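Local coordinates for stage III sporulation protein AF (Bacillus subtilis, PDB 6DCS) that forms part of a sporulation-essential channel, probably contributing to its ring assembly through the ring-building domain described here, at residues Y14-M19 with L43-K48; E29-D34 with V60-S65; D50-I55 with W106-E111. All coordinates share one frame; numbering follows the deposited sequence.

Contact 1: residues Y14-M19 with L43-K48; sequences YILEEM and LTAGEK. With SO4 (sulfate ion), chain D.
Leu16, on helix 11-30, meets strand 37-45 with both of its methyl branches, CD1 lying between Leu43 and Ala45 and CD2 against Ala45. Its CG stands anti to the backbone N (chi1 -164°), which carries the end of the chain out from the helix and over the strand. There Leu16 CD1 comes to 4.0 Å from Leu43 CD2. The two leucines cross obliquely and meet through single methyls, since Leu43 sends only its CD2 branch forward. The second branch, Leu16 CD2, lies 4.0 Å from Ala45 CB, so the alanine methyl sits beneath the fork of the leucine, with CD1 at almost the same distance. The CB atoms of Leu43 and Ala45 both point toward the helix, whereas the CB of Thr44 points away from it. This is helix-on-sheet packing in the ring-building motif, an alpha-beta-beta-alpha-beta fold in which helix 11-30 lies over the edge strand 37-45 and its neighbour 55-63. Met19, one helical turn beyond Leu16, reaches Ile55 of that second strand, and Leu43 touches Ile55 as well. On the opposite side of the strand, Thr44 OG1 is hydrogen-bonded to Thr57 OG1. Beyond the strand, a sulfate ion, probably from the crystallisation liquor, is held by Glu47 N, which donates to O2 of the sulfate over 3.1 Å at an N-H...O angle of 153°; a weak bond from the same N reaches O4 of the ion, and Lys56 NZ is a further donor to it.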
ATOM      1  N   TYR A  14       7.854  17.829   6.706  1.00 62.19           N
ATOM      2  CA  TYR A  14       8.092  18.260   5.331  1.00 55.37           C
ATOM      3  C   TYR A  14       8.943  17.245   4.580  1.00 59.22           C
ATOM      4  O   TYR A  14       8.589  16.791   3.479  1.00 55.50           O
ATOM      5  CB  TYR A  14       8.788  19.622   5.317  1.00 59.37           C
ATOM      6  CG  TYR A  14       9.639  19.807   4.074  1.00 61.86           C
ATOM      7  CD1 TYR A  14       9.043  20.022   2.843  1.00 56.16           C
ATOM      8  CD2 TYR A  14      11.026  19.743   4.139  1.00 56.22           C
ATOM      9  CE1 TYR A  14       9.791  20.170   1.724  1.00 65.60           C
ATOM     10  CE2 TYR A  14      11.783  19.899   3.034  1.00 63.76           C
ATOM     11  CZ  TYR A  14      11.167  20.108   1.799  1.00 71.47           C
ATOM     12  OH  TYR A  14      11.909  20.257   0.625  1.00 66.95           O
ATOM     13  N   ILE A  15      10.100  16.919   5.157  1.00 58.59           N
ATOM     14  CA  ILE A  15      11.007  15.968   4.540  1.00 56.71           C
ATOM     15  C   ILE A  15      10.279  14.675   4.263  1.00 59.10           C
ATOM     16  O   ILE A  15      10.345  14.125   3.148  1.00 59.09           O
ATOM     17  CB  ILE A  15      12.219  15.746   5.452  1.00 53.95           C
ATOM     18  CG1 ILE A  15      13.113  16.979   5.407  1.00 54.07           C
ATOM     19  CG2 ILE A  15      12.958  14.490   5.072  1.00 52.60           C
ATOM     20  CD1 ILE A  15      14.044  17.042   6.588  1.00 58.19           C
ATOM     21  N   LEU A  16       9.549  14.192   5.270  1.00 54.75           N
ATOM     22  CA  LEU A  16       8.781  12.962   5.150  1.00 55.03           C
ATOM     23  C   LEU A  16       7.718  13.055   4.059  1.00 56.23           C
ATOM     24  O   LEU A  16       7.445  12.062   3.381  1.00 56.89           O
ATOM     25  CB  LEU A  16       8.153  12.632   6.499  1.00 52.68           C
ATOM     26  CG  LEU A  16       7.627  11.225   6.681  1.00 54.39           C
ATOM     27  CD1 LEU A  16       8.743  10.294   6.382  1.00 57.71           C
ATOM     28  CD2 LEU A  16       7.124  10.977   8.086  1.00 54.99           C
ATOM     29  N   GLU A  17       7.134  14.234   3.833  1.00 58.35           N
ATOM     30  CA  GLU A  17       6.191  14.345   2.716  1.00 58.38           C
ATOM     31  C   GLU A  17       6.889  14.428   1.375  1.00 57.55           C
ATOM     32  O   GLU A  17       6.279  14.118   0.346  1.00 58.13           O
ATOM     33  CB  GLU A  17       5.290  15.566   2.865  1.00 58.73           C
ATOM     34  CG  GLU A  17       4.130  15.384   3.856  1.00 53.39           C
ATOM     35  CD  GLU A  17       2.938  14.690   3.231  1.00 57.05           C
ATOM     36  OE1 GLU A  17       3.038  14.254   2.063  1.00 59.89           O
ATOM     37  OE2 GLU A  17       1.888  14.591   3.903  1.00 58.70           O
ATOM     38  N   GLU A  18       8.153  14.852   1.361  1.00 57.59           N
ATOM     39  CA  GLU A  18       8.904  14.893   0.116  1.00 53.73           C
ATOM     40  C   GLU A  18       9.281  13.482  -0.302  1.00 58.50           C
ATOM     41  O   GLU A  18       9.047  13.068  -1.444  1.00 59.62           O
ATOM     42  CB  GLU A  18      10.144  15.765   0.298  1.00 58.27           C
ATOM     43  CG  GLU A  18      11.244  15.559  -0.710  1.00 63.80           C
ATOM     44  CD  GLU A  18      12.485  16.359  -0.359  1.00 70.11           C
ATOM     45  OE1 GLU A  18      12.324  17.470   0.208  1.00 72.05           O
ATOM     46  OE2 GLU A  18      13.613  15.873  -0.630  1.00 73.74           O
ATOM     47  N   MET A  19       9.850  12.718   0.628  1.00 57.89           N
ATOM     48  CA  MET A  19      10.084  11.302   0.395  1.00 52.26           C
ATOM     49  C   MET A  19       8.805  10.590  -0.020  1.00 53.65           C
ATOM     50  O   MET A  19       8.858   9.583  -0.734  1.00 54.64           O
ATOM     51  CB  MET A  19      10.659  10.648   1.663  1.00 53.20           C
ATOM     52  CG  MET A  19      12.141  10.881   1.883  1.00 50.18           C
ATOM     53  SD  MET A  19      12.898  10.058   3.324  1.00 61.13           S
ATOM     54  CE  MET A  19      11.578  10.092   4.542  1.00 60.42           C
ATOM     55  N   LEU A  43       3.209   6.989   5.487  1.00 49.59           N
ATOM     56  CA  LEU A  43       4.490   6.694   6.121  1.00 51.01           C
ATOM     57  C   LEU A  43       4.484   7.045   7.620  1.00 50.29           C
ATOM     58  O   LEU A  43       3.739   7.913   8.091  1.00 49.97           O
ATOM     59  CB  LEU A  43       5.639   7.418   5.409  1.00 53.63           C
ATOM     60  CG  LEU A  43       6.172   6.871   4.057  1.00 50.88           C
ATOM     61  CD1 LEU A  43       5.150   6.966   2.969  1.00 49.63           C
ATOM     62  CD2 LEU A  43       7.333   7.699   3.623  1.00 51.27           C
ATOM     63  N   THR A  44       5.296   6.317   8.377  1.00 48.99           N
ATOM     64  CA  THR A  44       5.618   6.678   9.747  1.00 51.74           C
ATOM     65  C   THR A  44       7.134   6.766   9.891  1.00 53.43           C
ATOM     66  O   THR A  44       7.892   6.095   9.178  1.00 51.73           O
ATOM     67  CB  THR A  44       5.037   5.688  10.794  1.00 52.76           C
ATOM     68  OG1 THR A  44       5.893   4.552  10.959  1.00 50.62           O
ATOM     69  CG2 THR A  44       3.628   5.210  10.429  1.00 52.77           C
ATOM     70  N   ALA A  45       7.568   7.644  10.795  1.00 55.42           N
ATOM     71  CA  ALA A  45       8.985   7.795  11.097  1.00 56.42           C
ATOM     72  C   ALA A  45       9.123   8.281  12.533  1.00 61.10           C
ATOM     73  O   ALA A  45       8.166   8.788  13.124  1.00 59.18           O
ATOM     74  CB  ALA A  45       9.680   8.749  10.117  1.00 51.68           C
ATOM     75  N   GLY A  46      10.324   8.106  13.083  1.00 68.87           N
ATOM     76  CA  GLY A  46      10.655   8.370  14.479  1.00 61.07           C
ATOM     77  C   GLY A  46      11.443   9.647  14.654  1.00 62.48           C
ATOM     78  O   GLY A  46      11.335  10.582  13.851  1.00 59.71           O
ATOM     79  N   GLU A  47      12.260   9.688  15.714  1.00 69.31           N
ATOM     80  CA  GLU A  47      12.828  10.962  16.148  1.00 73.62           C
ATOM     81  C   GLU A  47      13.568  11.666  15.027  1.00 71.29           C
ATOM     82  O   GLU A  47      13.360  12.863  14.808  1.00 74.79           O
ATOM     83  CB  GLU A  47      13.753  10.793  17.357  1.00 75.20           C
ATOM     84  CG  GLU A  47      14.152  12.162  17.947  1.00 79.10           C
ATOM     85  CD  GLU A  47      13.540  12.382  19.317  1.00 83.53           C
ATOM     86  OE1 GLU A  47      12.522  11.719  19.561  1.00 82.00           O
ATOM     87  OE2 GLU A  47      14.025  13.217  20.123  1.00 86.73           O
ATOM     88  N   LYS A  48      14.421  10.955  14.297  1.00 68.76           N
ATOM     89  CA  LYS A  48      15.191  11.585  13.236  1.00 67.83           C
ATOM     90  C   LYS A  48      14.697  11.138  11.867  1.00 67.35           C
ATOM     91  O   LYS A  48      14.168  10.030  11.707  1.00 62.29           O
ATOM     92  CB  LYS A  48      16.680  11.313  13.417  1.00 70.58           C
ATOM     93  CG  LYS A  48      17.188  11.560  14.877  1.00 84.75           C
ATOM     94  CD  LYS A  48      17.617  13.017  15.165  1.00 76.18           C
ATOM     95  CE  LYS A  48      16.405  13.915  15.446  1.00 77.91           C
ATOM     96  NZ  LYS A  48      16.665  15.355  15.091  1.00 83.56           N
TER
HETATM   97  S   SO4 D 302      13.622   6.482  16.752  1.00105.00           S
HETATM   98  O1  SO4 D 302      14.172   6.985  18.023  1.00 90.42           O
HETATM   99  O2  SO4 D 302      12.184   6.790  16.713  1.00 84.16           O
HETATM  100  O3  SO4 D 302      13.807   5.023  16.636  1.00 93.94           O
HETATM  101  O4  SO4 D 302      14.314   7.139  15.627  1.00 89.97           O

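Contact 2: residues E29-D34 with V60-S65; sequences ERFSHD and VYMAPS
Phe31 and Met62 join the C-terminal end of helix 11-30 to strand 55-63, the middle strand of the three-stranded sheet in this ring-building fold. The methyl of Met62 does the touching: CE lies 3.8 Å from Phe31 CD1 and 4.1 Å from Phe31 CE1. It comes to the ring obliquely, nearest these two carbons, while the two side chains as a whole cross at about a right angle. The CB of Met62 does not point straight at Phe31. Successive bends of the methionine chain, at chi2 (-38°) and chi3 (-78°), turn the thioether end round until the methyl comes up to the ring. Phe31 itself follows the last turn of the helix, and its CB is directed at the strand. Both residues are buried. Outside this pair, Ile98 of helix 81-106 touches both side chains and Gln101 of the same helix touches Phe31, so the second helix contributes to the same core. Tyr36 also lies against both, and Val38 of the adjoining strand 37-45 packs on Met62. The strand is fixed in the sheet by backbone hydrogen bonds between Met62 and His116 and between Tyr61 and both Gly39 and Arg40. At the surface, in the loop that follows the helix, Ser65 OG comes close to Asp34 O, but the position of that hydroxyl is doubtful and its proton has another acceptor within reach. On the helix side, neighbouring Glu29 and Arg30 pair with each other in a salt bridge, with Arg30 NH1 3.1 Å from Glu29 OE1.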
ATOM      1  N   GLU A  29       4.447   4.758 -11.647  1.00 71.42           N
ATOM      2  CA  GLU A  29       5.039   4.329 -12.907  1.00 78.73           C
ATOM      3  C   GLU A  29       4.716   2.865 -13.221  1.00 82.04           C
ATOM      4  O   GLU A  29       4.282   2.553 -14.335  1.00 86.43           O
ATOM      5  CB  GLU A  29       6.541   4.569 -12.863  1.00 78.33           C
ATOM      6  CG  GLU A  29       6.917   5.998 -13.223  1.00 79.00           C
ATOM      7  CD  GLU A  29       8.379   6.111 -13.636  1.00 85.36           C
ATOM      8  OE1 GLU A  29       9.235   5.516 -12.930  1.00 79.41           O
ATOM      9  OE2 GLU A  29       8.666   6.759 -14.683  1.00 92.98           O
ATOM     10  N   ARG A  30       4.876   1.955 -12.251  1.00 82.36           N
ATOM     11  CA  ARG A  30       4.579   0.546 -12.517  1.00 83.65           C
ATOM     12  C   ARG A  30       3.090   0.201 -12.432  1.00 81.79           C
ATOM     13  O   ARG A  30       2.662  -0.800 -13.017  1.00 80.00           O
ATOM     14  CB  ARG A  30       5.364  -0.353 -11.565  1.00 81.31           C
ATOM     15  CG  ARG A  30       6.792  -0.722 -12.054  1.00 81.71           C
ATOM     16  CD  ARG A  30       7.582   0.479 -12.596  1.00 81.83           C
ATOM     17  NE  ARG A  30       9.034   0.245 -12.645  1.00 88.57           N
ATOM     18  CZ  ARG A  30       9.960   1.198 -12.799  1.00 90.66           C
ATOM     19  NH1 ARG A  30       9.591   2.470 -12.931  1.00 92.53           N
ATOM     20  NH2 ARG A  30      11.261   0.884 -12.816  1.00 85.51           N
ATOM     21  N   PHE A  31       2.293   0.973 -11.698  1.00 88.45           N
ATOM     22  CA  PHE A  31       0.838   0.779 -11.656  1.00 91.57           C
ATOM     23  C   PHE A  31       0.148   2.050 -12.147  1.00 97.79           C
ATOM     24  O   PHE A  31      -0.589   2.695 -11.396  1.00100.02           O
ATOM     25  CB  PHE A  31       0.313   0.433 -10.261  1.00 90.30           C
ATOM     26  CG  PHE A  31       0.877  -0.818  -9.651  1.00 86.11           C
ATOM     27  CD1 PHE A  31       0.065  -1.923  -9.448  1.00 85.63           C
ATOM     28  CD2 PHE A  31       2.171  -0.852  -9.167  1.00 82.71           C
ATOM     29  CE1 PHE A  31       0.563  -3.061  -8.839  1.00 78.12           C
ATOM     30  CE2 PHE A  31       2.669  -1.984  -8.562  1.00 78.19           C
ATOM     31  CZ  PHE A  31       1.870  -3.087  -8.397  1.00 72.91           C
ATOM     32  N   SER A  32       0.396   2.422 -13.397  1.00102.43           N
ATOM     33  CA  SER A  32      -0.416   3.438 -14.058  1.00110.31           C
ATOM     34  C   SER A  32      -1.554   2.772 -14.817  1.00112.27           C
ATOM     35  O   SER A  32      -2.731   3.014 -14.529  1.00112.33           O
ATOM     36  CB  SER A  32       0.452   4.269 -15.012  0.50105.32           C
ATOM     37  OG  SER A  32      -0.048   5.584 -15.180  0.50104.15           O
ATOM     38  N   HIS A  33      -1.195   1.872 -15.731  1.00113.77           N
ATOM     39  CA  HIS A  33      -2.089   1.307 -16.735  1.00109.56           C
ATOM     40  C   HIS A  33      -2.320  -0.167 -16.379  1.00109.71           C
ATOM     41  O   HIS A  33      -2.029  -1.079 -17.178  1.00110.01           O
ATOM     42  CB  HIS A  33      -1.451   1.447 -18.099  1.00113.15           C
ATOM     43  CG  HIS A  33       0.053   1.342 -18.053  1.00116.43           C
ATOM     44  ND1 HIS A  33       0.865   2.349 -17.563  1.00114.03           N
ATOM     45  CD2 HIS A  33       0.889   0.324 -18.382  1.00116.28           C
ATOM     46  CE1 HIS A  33       2.130   1.966 -17.617  1.00117.13           C
ATOM     47  NE2 HIS A  33       2.173   0.742 -18.116  1.00115.91           N
ATOM     48  N   ASP A  34      -2.848  -0.379 -15.168  1.00110.39           N
ATOM     49  CA  ASP A  34      -2.812  -1.697 -14.530  1.00109.04           C
ATOM     50  C   ASP A  34      -4.152  -1.961 -13.859  1.00109.30           C
ATOM     51  O   ASP A  34      -4.997  -1.068 -13.759  1.00112.61           O
ATOM     52  CB  ASP A  34      -1.674  -1.807 -13.492  1.00105.21           C
ATOM     53  CG  ASP A  34      -0.301  -2.078 -14.122  1.00106.04           C
ATOM     54  OD1 ASP A  34       0.390  -2.986 -13.619  1.00102.09           O
ATOM     55  OD2 ASP A  34       0.082  -1.399 -15.098  1.00106.20           O
ATOM     56  N   VAL A  60       0.071   0.884   2.078  1.00 53.11           N
ATOM     57  CA  VAL A  60      -0.388   1.128   0.713  1.00 58.12           C
ATOM     58  C   VAL A  60      -1.797   0.585   0.504  1.00 59.38           C
ATOM     59  O   VAL A  60      -2.071  -0.584   0.789  1.00 61.26           O
ATOM     60  CB  VAL A  60       0.552   0.515  -0.330  1.00 51.95           C
ATOM     61  CG1 VAL A  60       0.178   1.049  -1.694  1.00 54.88           C
ATOM     62  CG2 VAL A  60       2.002   0.829   0.012  1.00 49.47           C
ATOM     63  N   TYR A  61      -2.671   1.425  -0.033  1.00 59.68           N
ATOM     64  CA  TYR A  61      -4.062   1.080  -0.270  1.00 64.55           C
ATOM     65  C   TYR A  61      -4.258   1.038  -1.776  1.00 66.36           C
ATOM     66  O   TYR A  61      -4.075   2.057  -2.451  1.00 61.53           O
ATOM     67  CB  TYR A  61      -4.991   2.096   0.417  1.00 69.40           C
ATOM     68  CG  TYR A  61      -4.886   2.074   1.952  1.00 66.89           C
ATOM     69  CD1 TYR A  61      -3.839   2.712   2.613  1.00 63.76           C
ATOM     70  CD2 TYR A  61      -5.817   1.396   2.728  1.00 63.13           C
ATOM     71  CE1 TYR A  61      -3.724   2.672   4.006  1.00 63.34           C
ATOM     72  CE2 TYR A  61      -5.708   1.352   4.099  1.00 68.73           C
ATOM     73  CZ  TYR A  61      -4.664   1.990   4.750  1.00 69.59           C
ATOM     74  OH  TYR A  61      -4.581   1.929   6.148  1.00 69.70           O
ATOM     75  N   MET A  62      -4.579  -0.150  -2.300  1.00 71.66           N
ATOM     76  CA  MET A  62      -4.598  -0.410  -3.735  1.00 76.14           C
ATOM     77  C   MET A  62      -6.023  -0.327  -4.249  1.00 80.05           C
ATOM     78  O   MET A  62      -6.940  -0.855  -3.618  1.00 84.62           O
ATOM     79  CB  MET A  62      -4.011  -1.783  -4.046  1.00 78.90           C
ATOM     80  CG  MET A  62      -2.483  -1.826  -3.992  1.00 75.21           C
ATOM     81  SD  MET A  62      -1.631  -0.373  -4.634  1.00 72.94           S
ATOM     82  CE  MET A  62      -1.763  -0.658  -6.407  1.00 80.15           C
ATOM     83  N   ALA A  63      -6.190   0.284  -5.351  1.00 84.33           N
ATOM     84  CA  ALA A  63      -7.498   0.695  -5.841  1.00 90.60           C
ATOM     85  C   ALA A  63      -8.033  -0.277  -6.886  1.00 95.08           C
ATOM     86  O   ALA A  63      -7.257  -0.945  -7.574  1.00 96.20           O
ATOM     87  CB  ALA A  63      -7.418   2.096  -6.446  1.00 93.86           C
ATOM     88  N   PRO A  64      -9.361  -0.351  -7.030  1.00100.84           N
ATOM     89  CA  PRO A  64      -9.935  -1.286  -8.018  1.00103.97           C
ATOM     90  C   PRO A  64      -9.581  -0.954  -9.464  1.00102.97           C
ATOM     91  O   PRO A  64      -9.248  -1.864 -10.232  1.00101.96           O
ATOM     92  CB  PRO A  64     -11.444  -1.168  -7.763  1.00102.96           C
ATOM     93  CG  PRO A  64     -11.618   0.197  -7.159  1.00103.36           C
ATOM     94  CD  PRO A  64     -10.407   0.386  -6.296  1.00100.84           C
ATOM     95  N   SER A  65      -9.660   0.325  -9.851  1.00102.36           N
ATOM     96  CA  SER A  65      -9.392   0.806 -11.215  1.00104.92           C
ATOM     97  C   SER A  65     -10.327   0.177 -12.256  1.00105.21           C
ATOM     98  O   SER A  65      -9.958   0.020 -13.424  1.00108.48           O
ATOM     99  CB  SER A  65      -7.918   0.615 -11.606  1.00104.72           C
ATOM    100  OG  SER A  65      -7.704  -0.552 -12.387  1.00106.73           O
TER

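Contact 3: residues D50-I55 with W106-E111; sequences DSEEDI and WEIGSE
A Schellman motif ends helix 81-106, and the chain leaving it brings Ile108 against Glu52, in the hairpin loop between strands 37-45 and 55-63. Glu107, with its positive phi of 49°, is the residue that turns the backbone out of the helix. The contact beyond it is small. Glu52 extends from CG onward (chi2 167°) and its carboxylate reaches toward the other loop, placing OE1 3.8 Å from Ile108 CD1, the outermost methyl of the isoleucine, in a van der Waals contact. The two side chains cross at about a right angle, and Trp106 O lies farther off, 4.1 Å from Glu52 OE1. The loop around Glu52 is braced from within. Asp54 OD2 accepts from two backbone donors, Asp50 N at 2.9 Å and Ser51 N at 3.2 Å; the first arrives from above the carboxylate plane, and the second is received on the anti lone pair of OD2. Ser51 OG in turn donates to Glu53 OE2 over 2.7 Å. Trp106 carries the junction into the core: its indole NE1 is hydrogen-bonded to Leu23 O of helix 11-30, and its side chain packs on Ala27 of that helix and on Ile58 and Val60 of strand 55-63. Ile55 touches Met19 of helix 11-30, while its carbonyl oxygen takes a hydrogen bond from Lys112, just before strand 113-116.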
ATOM      1  N   ASP A  50      16.281  11.778   8.211  1.00 71.32           N
ATOM      2  CA  ASP A  50      17.402  12.245   7.404  1.00 69.27           C
ATOM      3  C   ASP A  50      17.560  11.503   6.077  1.00 71.81           C
ATOM      4  O   ASP A  50      18.291  11.990   5.203  1.00 75.96           O
ATOM      5  CB  ASP A  50      18.719  12.127   8.199  1.00 67.36           C
ATOM      6  CG  ASP A  50      19.054  13.381   8.991  0.50 67.46           C
ATOM      7  OD1 ASP A  50      18.120  14.068   9.452  0.50 69.44           O
ATOM      8  OD2 ASP A  50      20.259  13.677   9.152  0.50 69.30           O
ATOM      9  N   SER A  51      16.918  10.350   5.893  1.00 65.75           N
ATOM     10  CA  SER A  51      16.984   9.655   4.611  1.00 60.99           C
ATOM     11  C   SER A  51      15.832   8.665   4.541  1.00 60.63           C
ATOM     12  O   SER A  51      14.980   8.610   5.434  1.00 64.67           O
ATOM     13  CB  SER A  51      18.311   8.915   4.445  1.00 60.66           C
ATOM     14  OG  SER A  51      18.322   7.784   5.303  1.00 65.36           O
ATOM     15  N   GLU A  52      15.833   7.847   3.489  1.00 60.67           N
ATOM     16  CA  GLU A  52      14.872   6.756   3.396  1.00 61.35           C
ATOM     17  C   GLU A  52      15.075   5.753   4.527  1.00 63.65           C
ATOM     18  O   GLU A  52      14.098   5.198   5.059  1.00 60.44           O
ATOM     19  CB  GLU A  52      15.005   6.080   2.035  1.00 57.73           C
ATOM     20  CG  GLU A  52      14.160   6.689   0.944  1.00 57.35           C
ATOM     21  CD  GLU A  52      14.557   6.197  -0.431  1.00 66.83           C
ATOM     22  OE1 GLU A  52      14.224   5.025  -0.712  1.00 68.85           O
ATOM     23  OE2 GLU A  52      15.170   6.967  -1.230  1.00 71.98           O
ATOM     24  N   GLU A  53      16.337   5.546   4.931  1.00 64.20           N
ATOM     25  CA  GLU A  53      16.657   4.645   6.037  1.00 64.05           C
ATOM     26  C   GLU A  53      15.748   4.864   7.230  1.00 59.88           C
ATOM     27  O   GLU A  53      15.366   3.894   7.885  1.00 63.61           O
ATOM     28  CB  GLU A  53      18.121   4.820   6.466  1.00 61.34           C
ATOM     29  CG  GLU A  53      19.098   3.949   5.713  1.00 66.90           C
ATOM     30  CD  GLU A  53      19.373   4.438   4.281  1.00 71.26           C
ATOM     31  OE1 GLU A  53      20.002   3.683   3.497  1.00 74.57           O
ATOM     32  OE2 GLU A  53      18.984   5.579   3.933  1.00 70.30           O
ATOM     33  N   ASP A  54      15.379   6.115   7.512  1.00 59.43           N
ATOM     34  CA  ASP A  54      14.635   6.437   8.732  1.00 62.88           C
ATOM     35  C   ASP A  54      13.150   6.158   8.646  1.00 59.04           C
ATOM     36  O   ASP A  54      12.453   6.442   9.611  1.00 57.49           O
ATOM     37  CB  ASP A  54      14.799   7.909   9.109  1.00 62.14           C
ATOM     38  CG  ASP A  54      16.207   8.244   9.536  1.00 69.12           C
ATOM     39  OD1 ASP A  54      16.602   7.781  10.632  1.00 70.00           O
ATOM     40  OD2 ASP A  54      16.904   8.962   8.771  1.00 68.71           O
ATOM     41  N   ILE A  55      12.635   5.681   7.518  1.00 63.48           N
ATOM     42  CA  ILE A  55      11.219   5.346   7.427  1.00 56.49           C
ATOM     43  C   ILE A  55      10.996   4.053   8.184  1.00 58.86           C
ATOM     44  O   ILE A  55      11.641   3.040   7.887  1.00 56.57           O
ATOM     45  CB  ILE A  55      10.781   5.189   5.967  1.00 54.90           C
ATOM     46  CG1 ILE A  55      10.807   6.523   5.228  1.00 61.97           C
ATOM     47  CG2 ILE A  55       9.396   4.590   5.891  1.00 49.38           C
ATOM     48  CD1 ILE A  55      10.537   6.375   3.726  1.00 50.14           C
ATOM     49  N   TRP A 106      10.983   0.098  -5.030  1.00 43.71           N
ATOM     50  CA  TRP A 106      11.491   1.100  -4.127  1.00 43.64           C
ATOM     51  C   TRP A 106      12.850   0.745  -3.549  1.00 47.88           C
ATOM     52  O   TRP A 106      13.452   1.588  -2.862  1.00 49.85           O
ATOM     53  CB  TRP A 106      10.506   1.276  -2.993  1.00 49.21           C
ATOM     54  CG  TRP A 106       9.288   1.999  -3.350  1.00 49.98           C
ATOM     55  CD1 TRP A 106       9.128   2.929  -4.345  1.00 50.39           C
ATOM     56  CD2 TRP A 106       8.027   1.875  -2.700  1.00 44.53           C
ATOM     57  NE1 TRP A 106       7.827   3.390  -4.340  1.00 49.05           N
ATOM     58  CE2 TRP A 106       7.137   2.758  -3.335  1.00 44.82           C
ATOM     59  CE3 TRP A 106       7.558   1.079  -1.660  1.00 44.74           C
ATOM     60  CZ2 TRP A 106       5.803   2.878  -2.948  1.00 45.79           C
ATOM     61  CZ3 TRP A 106       6.238   1.206  -1.275  1.00 44.52           C
ATOM     62  CH2 TRP A 106       5.377   2.092  -1.919  1.00 42.58           C
ATOM     63  N   GLU A 107      13.325  -0.467  -3.801  1.00 47.76           N
ATOM     64  CA  GLU A 107      14.541  -0.999  -3.197  1.00 52.06           C
ATOM     65  C   GLU A 107      14.504  -0.793  -1.686  1.00 52.22           C
ATOM     66  O   GLU A 107      15.315  -0.085  -1.093  1.00 53.25           O
ATOM     67  CB  GLU A 107      15.788  -0.397  -3.833  1.00 52.38           C
ATOM     68  CG  GLU A 107      15.793  -0.548  -5.342  1.00 53.78           C
ATOM     69  CD  GLU A 107      17.191  -0.509  -5.925  1.00 54.94           C
ATOM     70  OE1 GLU A 107      17.745  -1.617  -6.146  1.00 53.25           O
ATOM     71  OE2 GLU A 107      17.728   0.607  -6.163  1.00 49.73           O
ATOM     72  N   ILE A 108      13.508  -1.437  -1.085  1.00 50.83           N
ATOM     73  CA  ILE A 108      13.231  -1.389   0.343  1.00 54.39           C
ATOM     74  C   ILE A 108      12.662  -2.734   0.770  1.00 50.03           C
ATOM     75  O   ILE A 108      11.786  -3.282   0.080  1.00 51.78           O
ATOM     76  CB  ILE A 108      12.237  -0.263   0.696  1.00 52.18           C
ATOM     77  CG1 ILE A 108      12.895   1.098   0.587  1.00 51.58           C
ATOM     78  CG2 ILE A 108      11.688  -0.444   2.075  1.00 46.36           C
ATOM     79  CD1 ILE A 108      11.908   2.205   0.283  1.00 50.18           C
ATOM     80  N   GLY A 109      13.120  -3.236   1.898  1.00 48.92           N
ATOM     81  CA  GLY A 109      12.703  -4.562   2.333  1.00 50.82           C
ATOM     82  C   GLY A 109      11.214  -4.625   2.590  1.00 49.56           C
ATOM     83  O   GLY A 109      10.608  -3.704   3.148  1.00 45.14           O
ATOM     84  N   SER A 110      10.598  -5.717   2.140  1.00 51.92           N
ATOM     85  CA  SER A 110       9.162  -5.861   2.299  1.00 52.06           C
ATOM     86  C   SER A 110       8.722  -5.938   3.766  1.00 53.82           C
ATOM     87  O   SER A 110       7.511  -5.921   4.021  1.00 56.51           O
ATOM     88  CB  SER A 110       8.684  -7.101   1.557  1.00 45.64           C
ATOM     89  OG  SER A 110       9.223  -8.237   2.194  1.00 44.91           O
ATOM     90  N   GLU A 111       9.630  -6.034   4.744  1.00 52.86           N
ATOM     91  CA  GLU A 111       9.143  -6.062   6.122  1.00 53.00           C
ATOM     92  C   GLU A 111       8.458  -4.758   6.488  1.00 48.55           C
ATOM     93  O   GLU A 111       7.577  -4.760   7.345  1.00 56.48           O
ATOM     94  CB  GLU A 111      10.297  -6.350   7.087  1.00 53.58           C
ATOM     95  CG  GLU A 111      11.091  -5.104   7.328  1.00 56.80           C
ATOM     96  CD  GLU A 111      12.389  -5.097   6.553  1.00 59.29           C
ATOM     97  OE1 GLU A 111      12.335  -5.434   5.339  1.00 53.46           O
ATOM     98  OE2 GLU A 111      13.443  -4.682   7.139  1.00 65.85           O
TER

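In the fold
Contacts 1 and 2 both use helix 11-30, one near its start and one at its end, with centres about 23 Å apart; they attach it to the neighbouring strands 37-45 and 55-63. Contact 3 centres about 11 Å from contact 1 and touches it directly, through Met19 with Ser51 and Leu43 with Ile55. Its centre is about 21 Å from that of contact 2, which it meets where Val60 packs on Trp106. Along the chain contact 1 closes before contact 3 opens, whereas contact 2 interleaves with both. Contacts 1 and 2 seat helix 11-30 on the sheet, and contact 3 joins the hairpin loop to the end of helix 81-106, in a domain probably used for ring assembly.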